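Local coordinates for DUF5063 domain-containing protein (Bacteroides fragilis, PDB 3NRH), which is of unknown function but folds into a predominantly alpha-helical domain of the DUF5063 family that pairs with a second copy of itself, at residues D40-L43 / K44-L48; Q155-V158 / N159-A163. One frame throughout, in Å; residues are numbered along the deposited sequence.

Contact 1 of 2, residues D40-L43 / K44-L48; sequences DTTL and KILPL
A proline-kinked turn of helix 35-54 brings T41, T42 and L43 against K44, I45, L46 and P47, the kink arising because P47 has no N-H to give to L43 O. That carbonyl, buried and without a polar partner in the model, faces the pyrrolidine ring instead, with P47 CD 3.0 Å from L43 O. The turn before it is irregular too: K44 N does not bond to D40 O but turns to T41 O at 3.0 Å, standing well above the carbonyl plane, 65° out of it. T41 O therefore takes two N-H groups, because I45 N also reaches it, at 2.9 Å. Between the two breaks, at K44 and P47, the ordinary i to i+4 bonds persist: I45 N to T41 O and L46 N to T42 O. The extended K44 chain runs back past D40 O, its CG 3.5 Å from that oxygen, while D40 OD1 pairs with K168 on helix 135-169. Both threonines turn their methyls along the helix and their hydroxyls back to the preceding turn, T41 OG1 bonding to T37 O and T42 OG1 to F38 O. With CG2 anti to the backbone N (chi1 -55°), T41 lays its methyl alongside I45. F26 of helix 11-28 packs on this pair and on T42, and Y50 of the second subunit on L43 and P47. One residue on, T42 and L46 point the same way, side by side, and T42 CG2 lies 3.5 Å from L46 CD1.

Contact 2 of 2, residues Q155-V158 / N159-A163; sequences QKLV and NTMRA
N159 meets Q155 one turn earlier on helix 135-169, in an i to i+4 amide pair on the side that faces the second subunit. From its CB, 3.5 Å from Q155 O, the N159 chain turns back along the helix: CG lies beside the backbone N (chi1 -70°), 3.1 Å from the same carbonyl. ND2 comes near Q155 CG. OD1 accepts from Q155 NE2 at 3.3 Å in a straight bond, with the acceptor in the amide plane of Q155; the two amides are turned 41° apart. R162 NH2, 2.9 Å away, reaches N159 OD1 from the opposite face of its plane, so two donors straddle one oxygen and limit the rotation of the amide. Q155 can deliver NE2 because its chain folds at chi2 (68°).

Another paired acceptance occurs at K156 O, which T160 OG1 (2.7 Å) and T160 N approach from opposite faces; the threonine hydroxyl is thus satisfied within its own helix. L157 CD2 rests 3.9 Å from the selenium of selenomethionine M161. Among the neighbours, T160 packs on I112, D115 and L116 of helix 112-131, L157 and V158 touch Y50 of helix 35-54, and Y93 of strand 92-94 lies against N159, R162 and A163.

In the fold
Contact 1 comes first along the chain, on helix 35-54, and contact 2 follows on the long helix 135-169; their centres are about 11 Å apart, and each lies about 11 Å from the centre of the chain. The two helices meet directly here. L46 CB packs 3.7 Å from M161 CG, P47 CB lies near M161 CE, and L43 CD2 touches M161 O, so the selenomethionine of contact 2 sits beside the kinked turn of contact 1. Both contacts also reach the second subunit, whose Y50 packs on M161 as well as on the kinked turn. Intrachain helix packing and the subunit interface therefore share L43, P47 and M161 within the DUF5063 domain.

Contact 1 of 2, residues D40-L43 / K44-L48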
loop_
_atom_site.group_PDB
_atom_site.type_symbol
_atom_site.label_atom_id
_atom_site.label_comp_id
_atom_site.label_asym_id
_atom_site.label_seq_id
_atom_site.Cartn_x
_atom_site.Cartn_y
_atom_site.Cartn_z
ATOM N N ASP A 40 3.815 6.062 -11.622
ATOM C CA ASP A 40 4.926 5.561 -10.812
ATOM C C ASP A 40 4.992 6.199 -9.428
ATOM O O ASP A 40 5.213 5.509 -8.429
ATOM C CB ASP A 40 6.270 5.800 -11.512
ATOM C CG ASP A 40 6.444 4.950 -12.751
ATOM O OD1 ASP A 40 5.841 3.859 -12.808
ATOM O OD2 ASP A 40 7.199 5.363 -13.657
ATOM N N THR A 41 4.811 7.515 -9.372
ATOM C CA THR A 41 4.885 8.231 -8.103
ATOM C C THR A 41 3.703 7.980 -7.176
ATOM O O THR A 41 3.876 7.859 -5.960
ATOM C CB THR A 41 5.006 9.740 -8.325
ATOM O OG1 THR A 41 6.133 10.003 -9.168
ATOM C CG2 THR A 41 5.196 10.454 -6.991
ATOM N N THR A 42 2.505 7.901 -7.748
ATOM C CA THR A 42 1.314 7.667 -6.946
ATOM C C THR A 42 1.389 6.298 -6.276
ATOM O O THR A 42 0.899 6.119 -5.159
ATOM C CB THR A 42 0.036 7.754 -7.800
ATOM O OG1 THR A 42 -0.005 9.023 -8.473
ATOM C CG2 THR A 42 -1.201 7.633 -6.914
ATOM N N LEU A 43 2.013 5.334 -6.948
ATOM C CA LEU A 43 2.143 3.993 -6.386
ATOM C C LEU A 43 3.145 3.953 -5.234
ATOM O O LEU A 43 3.235 2.958 -4.518
ATOM C CB LEU A 43 2.536 2.991 -7.474
ATOM C CG LEU A 43 1.377 2.652 -8.418
ATOM C CD1 LEU A 43 1.868 1.841 -9.614
ATOM C CD2 LEU A 43 0.317 1.890 -7.635
ATOM N N LYS A 44 3.900 5.036 -5.063
ATOM C CA LYS A 44 4.853 5.129 -3.961
ATOM C C LYS A 44 4.230 5.957 -2.834
ATOM O O LYS A 44 4.354 5.613 -1.651
ATOM C CB LYS A 44 6.163 5.774 -4.422
ATOM C CG LYS A 44 6.943 4.916 -5.410
ATOM C CD LYS A 44 8.171 5.625 -5.946
ATOM C CE LYS A 44 8.792 4.814 -7.080
ATOM N NZ LYS A 44 9.976 5.480 -7.681
ATOM N N ILE A 45 3.545 7.038 -3.196
ATOM C CA ILE A 45 2.919 7.891 -2.189
ATOM C C ILE A 45 1.738 7.217 -1.482
ATOM O O ILE A 45 1.623 7.289 -0.262
ATOM C CB ILE A 45 2.421 9.227 -2.802
ATOM C CG1 ILE A 45 3.603 10.021 -3.362
ATOM C CG2 ILE A 45 1.710 10.055 -1.737
ATOM C CD1 ILE A 45 3.200 11.287 -4.083
ATOM N N LEU A 46 0.870 6.547 -2.237
ATOM C CA LEU A 46 -0.294 5.908 -1.628
ATOM C C LEU A 46 0.007 4.895 -0.524
ATOM O O LEU A 46 -0.605 4.947 0.543
ATOM C CB LEU A 46 -1.175 5.260 -2.701
ATOM C CG LEU A 46 -1.845 6.228 -3.686
ATOM C CD1 LEU A 46 -2.718 5.436 -4.642
ATOM C CD2 LEU A 46 -2.679 7.250 -2.939
ATOM N N PRO A 47 0.944 3.958 -0.754
ATOM C CA PRO A 47 1.209 3.002 0.327
ATOM C C PRO A 47 1.775 3.665 1.580
ATOM O O PRO A 47 1.507 3.225 2.699
ATOM C CB PRO A 47 2.179 2.003 -0.313
ATOM C CG PRO A 47 2.872 2.811 -1.379
ATOM C CD PRO A 47 1.744 3.645 -1.954
ATOM N N LEU A 48 2.553 4.724 1.393
ATOM C CA LEU A 48 3.123 5.425 2.536
ATOM C C LEU A 48 2.017 6.175 3.274
ATOM O O LEU A 48 2.011 6.236 4.502
ATOM C CB LEU A 48 4.207 6.407 2.080
ATOM C CG LEU A 48 4.934 7.150 3.209
ATOM C CD1 LEU A 48 5.547 6.163 4.194
ATOM C CD2 LEU A 48 6.001 8.038 2.607
#

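Contact 2 of 2, residues Q155-V158 / N159-A163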
loop_
_atom_site.group_PDB
_atom_site.type_symbol
_atom_site.label_atom_id
_atom_site.label_comp_id
_atom_site.label_asym_id
_atom_site.label_seq_id
_atom_site.Cartn_x
_atom_site.Cartn_y
_atom_site.Cartn_z
ATOM N N GLN A 155 -10.435 2.638 2.085
ATOM C CA GLN A 155 -10.818 1.653 1.077
ATOM C C GLN A 155 -10.596 2.213 -0.328
ATOM O O GLN A 155 -10.148 1.499 -1.220
ATOM C CB GLN A 155 -12.281 1.241 1.251
ATOM C CG GLN A 155 -12.694 0.034 0.402
ATOM C CD GLN A 155 -12.025 -1.256 0.850
ATOM O OE1 GLN A 155 -12.131 -1.652 2.013
ATOM N NE2 GLN A 155 -11.335 -1.921 -0.075
ATOM N N LYS A 156 -10.903 3.491 -0.522
ATOM C CA LYS A 156 -10.706 4.111 -1.827
ATOM C C LYS A 156 -9.225 4.099 -2.193
ATOM O O LYS A 156 -8.868 3.908 -3.353
ATOM C CB LYS A 156 -11.232 5.546 -1.824
ATOM C CG LYS A 156 -12.747 5.641 -1.727
ATOM C CD LYS A 156 -13.209 7.085 -1.694
ATOM C CE LYS A 156 -14.728 7.187 -1.584
ATOM N NZ LYS A 156 -15.423 6.558 -2.737
ATOM N N LEU A 157 -8.367 4.286 -1.194
ATOM C CA LEU A 157 -6.927 4.292 -1.410
ATOM C C LEU A 157 -6.441 2.920 -1.892
ATOM O O LEU A 157 -5.725 2.827 -2.890
ATOM C CB LEU A 157 -6.200 4.696 -0.108
ATOM C CG LEU A 157 -4.674 4.862 -0.183
ATOM C CD1 LEU A 157 -4.181 5.656 1.013
ATOM C CD2 LEU A 157 -3.992 3.499 -0.224
ATOM N N VAL A 158 -6.830 1.853 -1.198
ATOM C CA VAL A 158 -6.393 0.521 -1.610
ATOM C C VAL A 158 -6.973 0.119 -2.970
ATOM O O VAL A 158 -6.297 -0.536 -3.768
ATOM C CB VAL A 158 -6.740 -0.549 -0.548
ATOM C CG1 VAL A 158 -5.929 -0.297 0.716
ATOM C CG2 VAL A 158 -8.217 -0.526 -0.235
ATOM N N ASN A 159 -8.213 0.517 -3.242
ATOM C CA ASN A 159 -8.838 0.203 -4.529
ATOM C C ASN A 159 -8.073 0.906 -5.645
ATOM O O ASN A 159 -7.820 0.328 -6.703
ATOM C CB ASN A 159 -10.300 0.665 -4.571
ATOM C CG ASN A 159 -11.204 -0.148 -3.667
ATOM O OD1 ASN A 159 -10.866 -1.258 -3.261
ATOM N ND2 ASN A 159 -12.375 0.399 -3.360
ATOM N N THR A 160 -7.696 2.157 -5.398
ATOM C CA THR A 160 -6.963 2.941 -6.384
ATOM C C THR A 160 -5.571 2.368 -6.611
ATOM O O THR A 160 -5.067 2.368 -7.733
ATOM C CB THR A 160 -6.836 4.412 -5.941
ATOM O OG1 THR A 160 -8.144 4.962 -5.752
ATOM C CG2 THR A 160 -6.105 5.227 -6.997
HETATM N N MSE A 161 -4.945 1.889 -5.541
HETATM C CA MSE A 161 -3.620 1.294 -5.650
HETATM C C MSE A 161 -3.675 0.079 -6.563
HETATM O O MSE A 161 -2.778 -0.137 -7.383
HETATM C CB MSE A 161 -3.115 0.853 -4.280
HETATM C CG MSE A 161 -2.262 1.869 -3.575
HETATM SE SE MSE A 161 -1.520 1.087 -1.976
HETATM C CE MSE A 161 -0.071 0.116 -2.780
ATOM N N ARG A 162 -4.729 -0.718 -6.411
ATOM C CA ARG A 162 -4.895 -1.919 -7.224
ATOM C C ARG A 162 -5.070 -1.514 -8.681
ATOM O O ARG A 162 -4.443 -2.082 -9.577
ATOM C CB ARG A 162 -6.126 -2.716 -6.782
ATOM C CG ARG A 162 -6.212 -4.088 -7.450
ATOM C CD ARG A 162 -7.645 -4.576 -7.659
ATOM N NE ARG A 162 -8.478 -4.465 -6.465
ATOM C CZ ARG A 162 -9.237 -3.411 -6.178
ATOM N NH1 ARG A 162 -9.275 -2.367 -7.002
ATOM N NH2 ARG A 162 -9.961 -3.400 -5.068
ATOM N N ALA A 163 -5.931 -0.530 -8.911
ATOM C CA ALA A 163 -6.185 -0.050 -10.262
ATOM C C ALA A 163 -4.898 0.469 -10.898
ATOM O O ALA A 163 -4.547 0.069 -12.009
ATOM C CB ALA A 163 -7.238 1.047 -10.237
#